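Local structure of tyrocidine synthetase 3 (Brevibacillus brevis, 2JGP) at residues E148-S153 against P200-S205; V352-T357 against L375-K380. The protein probably forms peptide bonds between carrier-bound substrates in tyrocidine biosynthesis, here as a peptidyl carrier–condensation bidomain of the nonribosomal peptide synthetase. All blocks are in the same frame, centred on the assembly; numbering follows the deposited sequence.

Contact 1: E148-S153 against P200-S205; sequences ESLRTS and PLIRVS
Leu-150 and Ile-202 supply the apolar part of this buried contact. The CD2 methyl of Leu-150 lies against the CG2 branch of Ile-202 at 4.1 Å. Ile-202 CG1 extends anti to the backbone N (chi1 -178°), which leaves the short CG2 branch to meet the leucine, while Thr-218 and Met-220 of strand 213-220 also touch the isoleucine. Two backbone carbonyls also face carbon: Leu-150 O sits 3.1 Å from CB of Pro-200, the residue after a cis peptide bond, and Thr-152 O is 3.5 Å from CD1 of Leu-201.

Residues 148-153 belong to the RHExLRTxF signature of condensation domains, where a 3-10 turn after helix 133-146 leads into strand 152-157. Residues 200-205 enter strand 202-210 through an inverse gamma turn centred on Leu-201, whose backbone is also bonded to His-221, the first histidine of the family's HHxxxDG motif.

One water makes the polar link. It donates to Ser-149 O and to Thr-152 O (2.8 Å), and accepts from Leu-201 N (2.9 Å), so it bridges main-chain groups of the two segments that do not bond to each other directly. A threonine at the start of strand 152-157 suits its place because its OG1 donates back to Glu-148 O, in the 3-10 turn, at 2.7 Å. Arg-151 N binds that same oxygen from the opposite face of the carbonyl plane.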
ATOM      1  N   GLU A 148      -6.953 -19.728  -0.347  1.00 60.85           N
ATOM      2  CA  GLU A 148      -7.806 -19.936   0.828  1.00 60.80           C
ATOM      3  C   GLU A 148      -8.703 -18.747   1.122  1.00 60.70           C
ATOM      4  O   GLU A 148      -9.790 -18.918   1.684  1.00 60.79           O
ATOM      5  CB  GLU A 148      -6.982 -20.243   2.086  1.00 61.30           C
ATOM      6  CG  GLU A 148      -6.583 -21.685   2.242  1.00 62.94           C
ATOM      7  CD  GLU A 148      -5.988 -22.006   3.610  1.00 65.28           C
ATOM      8  OE1 GLU A 148      -5.722 -21.081   4.413  1.00 65.71           O
ATOM      9  OE2 GLU A 148      -5.775 -23.207   3.870  1.00 68.31           O
ATOM     10  N   SER A 149      -8.250 -17.545   0.774  1.00 60.13           N
ATOM     11  CA  SER A 149      -9.064 -16.349   0.978  1.00 59.91           C
ATOM     12  C   SER A 149     -10.376 -16.417   0.187  1.00 59.25           C
ATOM     13  O   SER A 149     -11.387 -15.860   0.611  1.00 59.36           O
ATOM     14  CB  SER A 149      -8.280 -15.088   0.616  1.00 60.00           C
ATOM     15  OG  SER A 149      -7.265 -14.843   1.584  1.00 60.78           O
ATOM     16  N   LEU A 150     -10.359 -17.110  -0.948  1.00 58.97           N
ATOM     17  CA  LEU A 150     -11.575 -17.309  -1.746  1.00 58.69           C
ATOM     18  C   LEU A 150     -12.467 -18.446  -1.221  1.00 58.75           C
ATOM     19  O   LEU A 150     -13.533 -18.720  -1.794  1.00 58.37           O
ATOM     20  CB  LEU A 150     -11.212 -17.570  -3.216  1.00 58.69           C
ATOM     21  CG  LEU A 150     -10.448 -16.442  -3.917  1.00 58.93           C
ATOM     22  CD1 LEU A 150     -10.240 -16.776  -5.387  1.00 59.55           C
ATOM     23  CD2 LEU A 150     -11.169 -15.092  -3.752  1.00 59.50           C
ATOM     24  N   ARG A 151     -12.029 -19.118  -0.158  1.00 58.62           N
ATOM     25  CA  ARG A 151     -12.841 -20.128   0.519  1.00 58.78           C
ATOM     26  C   ARG A 151     -13.069 -19.752   1.986  1.00 58.55           C
ATOM     27  O   ARG A 151     -13.397 -20.603   2.812  1.00 58.27           O
ATOM     28  CB  ARG A 151     -12.168 -21.497   0.402  1.00 58.81           C
ATOM     29  CG  ARG A 151     -12.161 -22.019  -1.031  1.00 60.03           C
ATOM     30  CD  ARG A 151     -11.410 -23.337  -1.190  1.00 60.43           C
ATOM     31  NE  ARG A 151      -9.947 -23.182  -1.155  1.00 61.24           N
ATOM     32  CZ  ARG A 151      -9.151 -23.580  -0.164  1.00 61.40           C
ATOM     33  NH1 ARG A 151      -9.637 -24.155   0.930  1.00 61.40           N
ATOM     34  NH2 ARG A 151      -7.843 -23.394  -0.267  1.00 62.50           N
ATOM     35  N   THR A 152     -12.915 -18.467   2.294  1.00 58.29           N
ATOM     36  CA  THR A 152     -13.036 -17.970   3.654  1.00 58.05           C
ATOM     37  C   THR A 152     -14.381 -17.276   3.854  1.00 58.02           C
ATOM     38  O   THR A 152     -14.771 -16.435   3.052  1.00 57.69           O
ATOM     39  CB  THR A 152     -11.929 -16.961   3.977  1.00 58.29           C
ATOM     40  OG1 THR A 152     -10.656 -17.602   3.876  1.00 58.84           O
ATOM     41  CG2 THR A 152     -12.102 -16.396   5.387  1.00 57.57           C
ATOM     42  N   SER A 153     -15.075 -17.646   4.925  1.00 58.07           N
ATOM     43  CA  SER A 153     -16.258 -16.931   5.382  1.00 57.98           C
ATOM     44  C   SER A 153     -15.949 -16.407   6.772  1.00 58.23           C
ATOM     45  O   SER A 153     -14.919 -16.754   7.352  1.00 57.64           O
ATOM     46  CB  SER A 153     -17.471 -17.855   5.422  1.00 58.05           C
ATOM     47  OG  SER A 153     -17.337 -18.864   6.412  1.00 58.25           O
ATOM     48  N   PRO A 200     -17.841 -18.780  -1.561  1.00 58.52           N
ATOM     49  CA  PRO A 200     -16.762 -17.839  -1.834  1.00 58.58           C
ATOM     50  C   PRO A 200     -17.243 -16.386  -1.902  1.00 58.88           C
ATOM     51  O   PRO A 200     -18.334 -16.107  -2.420  1.00 58.53           O
ATOM     52  CB  PRO A 200     -16.266 -18.291  -3.202  1.00 58.54           C
ATOM     53  CG  PRO A 200     -17.493 -18.779  -3.879  1.00 58.28           C
ATOM     54  CD  PRO A 200     -18.351 -19.387  -2.804  1.00 58.46           C
ATOM     55  N   LEU A 201     -16.430 -15.469  -1.392  1.00 59.06           N
ATOM     56  CA  LEU A 201     -16.728 -14.041  -1.492  1.00 59.48           C
ATOM     57  C   LEU A 201     -16.193 -13.462  -2.806  1.00 59.93           C
ATOM     58  O   LEU A 201     -15.567 -12.401  -2.833  1.00 59.93           O
ATOM     59  CB  LEU A 201     -16.168 -13.292  -0.285  1.00 59.50           C
ATOM     60  CG  LEU A 201     -16.820 -13.740   1.023  1.00 59.90           C
ATOM     61  CD1 LEU A 201     -16.002 -13.308   2.222  1.00 60.48           C
ATOM     62  CD2 LEU A 201     -18.257 -13.217   1.107  1.00 59.28           C
ATOM     63  N   ILE A 202     -16.453 -14.181  -3.893  1.00 60.37           N
ATOM     64  CA  ILE A 202     -16.138 -13.717  -5.233  1.00 60.61           C
ATOM     65  C   ILE A 202     -17.271 -14.179  -6.125  1.00 60.71           C
ATOM     66  O   ILE A 202     -17.804 -15.280  -5.941  1.00 60.51           O
ATOM     67  CB  ILE A 202     -14.768 -14.250  -5.736  1.00 60.67           C
ATOM     68  CG1 ILE A 202     -14.453 -13.707  -7.137  1.00 60.66           C
ATOM     69  CG2 ILE A 202     -14.738 -15.775  -5.743  1.00 60.64           C
ATOM     70  CD1 ILE A 202     -12.988 -13.855  -7.558  1.00 60.65           C
ATOM     71  N   ARG A 203     -17.661 -13.328  -7.069  1.00 61.04           N
ATOM     72  CA  ARG A 203     -18.682 -13.694  -8.047  1.00 61.31           C
ATOM     73  C   ARG A 203     -18.267 -13.208  -9.426  1.00 61.22           C
ATOM     74  O   ARG A 203     -17.520 -12.231  -9.563  1.00 60.45           O
ATOM     75  CB  ARG A 203     -20.069 -13.171  -7.654  1.00 61.83           C
ATOM     76  CG  ARG A 203     -20.127 -11.729  -7.187  1.00 62.63           C
ATOM     77  CD  ARG A 203     -21.573 -11.294  -6.941  1.00 62.57           C
ATOM     78  NE  ARG A 203     -22.116 -11.782  -5.669  1.00 62.28           N
ATOM     79  CZ  ARG A 203     -22.466 -11.023  -4.630  1.00 62.04           C
ATOM     80  NH1 ARG A 203     -22.358  -9.703  -4.672  1.00 61.66           N
ATOM     81  NH2 ARG A 203     -22.940 -11.590  -3.529  1.00 63.39           N
ATOM     82  N   VAL A 204     -18.727 -13.928 -10.442  1.00 61.19           N
ATOM     83  CA  VAL A 204     -18.304 -13.676 -11.808  1.00 61.36           C
ATOM     84  C   VAL A 204     -19.509 -13.775 -12.736  1.00 61.56           C
ATOM     85  O   VAL A 204     -20.295 -14.720 -12.645  1.00 61.57           O
ATOM     86  CB  VAL A 204     -17.211 -14.680 -12.234  1.00 61.55           C
ATOM     87  CG1 VAL A 204     -16.705 -14.381 -13.652  1.00 61.12           C
ATOM     88  CG2 VAL A 204     -16.055 -14.649 -11.243  1.00 61.24           C
ATOM     89  N   SER A 205     -19.658 -12.777 -13.606  1.00 61.62           N
ATOM     90  CA  SER A 205     -20.634 -12.818 -14.687  1.00 61.47           C
ATOM     91  C   SER A 205     -19.900 -12.673 -16.018  1.00 61.35           C
ATOM     92  O   SER A 205     -19.084 -11.764 -16.185  1.00 61.49           O
ATOM     93  CB  SER A 205     -21.673 -11.707 -14.534  1.00 61.66           C
ATOM     94  OG  SER A 205     -22.484 -11.911 -13.388  1.00 61.85           O
TER
HETATM   95  O   HOH W   1     -14.228 -16.072   0.363  1.00 33.92           O

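Contact 2: V352-T357 against L375-K380; sequences VGTPIT and LAMRNK
Thr-354 OG1 stands between its own backbone N and carbonyl carbon (chi1 57°), which turns the hydroxyl to the neighbouring strand, and Met-377 folds back to meet it. Bends at chi2 (73°) and chi3 (80°) curl the thioether round until CE lies 3.4 Å from that hydroxyl, the side chains crossing at about a right angle; an unbranched, flexible methionine can make such a turn. Ile-356 and Leu-375 also cross nearly perpendicularly, with CD1 of the isoleucine 3.9 Å from CD2 of the leucine.

The backbones form an antiparallel ladder. Val-352 and Met-377 are a hydrogen-bonded pair, with Val-352 N giving 2.8 Å to Met-377 O, and Thr-354 and Leu-375 are another, closed by Leu-375 N to Thr-354 O at 3.1 Å. These four residues point to one face, where helices 329-345 and 387-403 pack. Gly-353 and Ala-376 form the non-hydrogen-bonded pair between them; the Ala-376 methyl is on the other face, touching Phe-280 and Phe-428. Residues 375-378 end the family's (I/V)GxFVNT(Q/L)xxR motif, whose Arg-378 forms salt bridges with Asp-282 and Asp-349.

Leu-375 O takes one firm bond, from Thr-354 N in its carbonyl plane (2.9 Å); Thr-354 OG1 adds a weak one (3.4 Å) and Gly-353 CA a C-H...O contact. The threonine hydroxyl, packed against Met-377 CE, thus has only a weak bond to Leu-375 O within the two strands.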
ATOM      1  N   VAL A 352       0.577  13.335   5.593  1.00 54.01           N
ATOM      2  CA  VAL A 352       0.100  12.779   4.328  1.00 54.53           C
ATOM      3  C   VAL A 352      -0.001  11.267   4.464  1.00 54.96           C
ATOM      4  O   VAL A 352       0.957  10.626   4.863  1.00 55.33           O
ATOM      5  CB  VAL A 352       1.072  13.100   3.175  1.00 54.41           C
ATOM      6  CG1 VAL A 352       0.658  12.361   1.897  1.00 54.81           C
ATOM      7  CG2 VAL A 352       1.149  14.624   2.946  1.00 54.73           C
ATOM      8  N   GLY A 353      -1.158  10.706   4.135  1.00 55.52           N
ATOM      9  CA  GLY A 353      -1.328   9.253   4.139  1.00 55.94           C
ATOM     10  C   GLY A 353      -0.583   8.625   2.982  1.00 56.21           C
ATOM     11  O   GLY A 353      -0.716   9.068   1.850  1.00 55.89           O
ATOM     12  N   THR A 354       0.227   7.606   3.263  1.00 57.00           N
ATOM     13  CA  THR A 354       0.932   6.876   2.210  1.00 57.72           C
ATOM     14  C   THR A 354       0.628   5.375   2.285  1.00 58.25           C
ATOM     15  O   THR A 354       1.124   4.675   3.174  1.00 58.39           O
ATOM     16  CB  THR A 354       2.447   7.098   2.269  1.00 57.81           C
ATOM     17  OG1 THR A 354       2.955   6.716   3.553  1.00 59.07           O
ATOM     18  CG2 THR A 354       2.788   8.567   2.005  1.00 58.03           C
ATOM     19  N   PRO A 355      -0.205   4.877   1.365  1.00 58.81           N
ATOM     20  CA  PRO A 355      -0.438   3.435   1.323  1.00 59.07           C
ATOM     21  C   PRO A 355       0.825   2.642   0.990  1.00 58.87           C
ATOM     22  O   PRO A 355       1.650   3.090   0.192  1.00 59.18           O
ATOM     23  CB  PRO A 355      -1.500   3.280   0.226  1.00 59.32           C
ATOM     24  CG  PRO A 355      -2.147   4.636   0.122  1.00 59.51           C
ATOM     25  CD  PRO A 355      -1.031   5.592   0.372  1.00 59.29           C
ATOM     26  N   ILE A 356       0.964   1.487   1.632  1.00 58.58           N
ATOM     27  CA  ILE A 356       2.033   0.529   1.350  1.00 58.62           C
ATOM     28  C   ILE A 356       1.372  -0.813   1.102  1.00 57.80           C
ATOM     29  O   ILE A 356       0.223  -1.018   1.493  1.00 57.13           O
ATOM     30  CB  ILE A 356       3.033   0.409   2.522  1.00 58.74           C
ATOM     31  CG1 ILE A 356       2.322   0.028   3.826  1.00 59.91           C
ATOM     32  CG2 ILE A 356       3.811   1.703   2.685  1.00 60.84           C
ATOM     33  CD1 ILE A 356       3.268  -0.230   4.996  1.00 61.19           C
ATOM     34  N   THR A 357       2.084  -1.729   0.454  1.00 57.68           N
ATOM     35  CA  THR A 357       1.485  -3.019   0.085  1.00 57.17           C
ATOM     36  C   THR A 357       1.197  -3.882   1.313  1.00 57.25           C
ATOM     37  O   THR A 357       0.268  -4.688   1.312  1.00 56.19           O
ATOM     38  CB  THR A 357       2.399  -3.831  -0.866  1.00 57.16           C
ATOM     39  OG1 THR A 357       3.570  -4.247  -0.161  1.00 56.46           O
ATOM     40  CG2 THR A 357       2.799  -3.005  -2.086  1.00 57.24           C
ATOM     41  N   LEU A 375       0.358   4.445   6.157  1.00 60.86           N
ATOM     42  CA  LEU A 375       1.200   5.099   7.133  1.00 60.09           C
ATOM     43  C   LEU A 375       0.858   6.580   7.137  1.00 59.30           C
ATOM     44  O   LEU A 375       0.760   7.191   6.079  1.00 59.28           O
ATOM     45  CB  LEU A 375       2.672   4.920   6.776  1.00 59.98           C
ATOM     46  CG  LEU A 375       3.126   3.491   6.476  1.00 60.69           C
ATOM     47  CD1 LEU A 375       4.602   3.502   6.085  1.00 61.36           C
ATOM     48  CD2 LEU A 375       2.861   2.564   7.657  1.00 60.98           C
ATOM     49  N   ALA A 376       0.685   7.149   8.327  1.00 58.17           N
ATOM     50  CA  ALA A 376       0.510   8.588   8.472  1.00 57.22           C
ATOM     51  C   ALA A 376       1.889   9.226   8.463  1.00 56.55           C
ATOM     52  O   ALA A 376       2.601   9.184   9.466  1.00 55.79           O
ATOM     53  CB  ALA A 376      -0.216   8.907   9.766  1.00 57.15           C
ATOM     54  N   MET A 377       2.269   9.805   7.330  1.00 56.02           N
ATOM     55  CA  MET A 377       3.600  10.374   7.172  1.00 56.17           C
ATOM     56  C   MET A 377       3.589  11.857   7.546  1.00 55.69           C
ATOM     57  O   MET A 377       2.964  12.672   6.860  1.00 54.98           O
ATOM     58  CB  MET A 377       4.070  10.190   5.728  1.00 56.70           C
ATOM     59  CG  MET A 377       5.554  10.171   5.573  1.00 58.38           C
ATOM     60  SD  MET A 377       6.286   8.634   6.179  1.00 60.48           S
ATOM     61  CE  MET A 377       6.006   7.497   4.835  1.00 60.49           C
ATOM     62  N   ARG A 378       4.278  12.195   8.634  1.00 55.13           N
ATOM     63  CA  ARG A 378       4.333  13.571   9.131  1.00 55.35           C
ATOM     64  C   ARG A 378       5.667  14.216   8.783  1.00 55.26           C
ATOM     65  O   ARG A 378       6.725  13.654   9.051  1.00 55.62           O
ATOM     66  CB  ARG A 378       4.127  13.607  10.647  1.00 55.22           C
ATOM     67  CG  ARG A 378       4.130  15.010  11.249  1.00 54.91           C
ATOM     68  CD  ARG A 378       3.898  14.936  12.741  1.00 55.52           C
ATOM     69  NE  ARG A 378       3.788  16.257  13.362  1.00 55.88           N
ATOM     70  CZ  ARG A 378       3.281  16.475  14.573  1.00 57.09           C
ATOM     71  NH1 ARG A 378       2.831  15.467  15.318  1.00 57.27           N
ATOM     72  NH2 ARG A 378       3.220  17.712  15.050  1.00 57.34           N
ATOM     73  N   ASN A 379       5.603  15.407   8.201  1.00 55.26           N
ATOM     74  CA  ASN A 379       6.796  16.172   7.858  1.00 55.28           C
ATOM     75  C   ASN A 379       6.577  17.648   8.135  1.00 55.38           C
ATOM     76  O   ASN A 379       5.440  18.099   8.275  1.00 55.41           O
ATOM     77  CB  ASN A 379       7.161  15.948   6.393  1.00 55.35           C
ATOM     78  CG  ASN A 379       7.834  14.616   6.164  1.00 55.45           C
ATOM     79  OD1 ASN A 379       7.230  13.677   5.634  1.00 55.62           O
ATOM     80  ND2 ASN A 379       9.088  14.513   6.594  1.00 55.15           N
ATOM     81  N   LYS A 380       7.678  18.390   8.203  1.00 55.40           N
ATOM     82  CA  LYS A 380       7.653  19.781   8.622  1.00 55.52           C
ATOM     83  C   LYS A 380       8.333  20.674   7.590  1.00 55.59           C
ATOM     84  O   LYS A 380       9.484  21.085   7.774  1.00 55.38           O
ATOM     85  CB  LYS A 380       8.293  19.916  10.003  1.00 55.61           C
ATOM     86  CG  LYS A 380       7.494  19.178  11.074  1.00 56.24           C
ATOM     87  CD  LYS A 380       8.055  19.363  12.462  1.00 57.22           C
ATOM     88  CE  LYS A 380       7.344  18.458  13.457  1.00 57.57           C
ATOM     89  NZ  LYS A 380       7.985  18.512  14.797  1.00 58.05           N
TER

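Overall arrangement
Contact 1 closes before contact 2 opens, and both belong to the condensation domain. Their centres are about 31 Å apart and their nearest atoms about 13 Å, so they do not touch. They share no sheet: contact 1 joins the starts of strands 152-157 and 202-210 from two sheets of the N-terminal half, whereas contact 2 pairs strands 350-356 and 373-379 in the C-terminal half, nearer the centre of the chain. One thread connects them, since Ser-149 OG of contact 1 is bonded to Val-368 O, in the connection between the two strands of contact 2. This bond runs between the two halves, which in this family flank the active site.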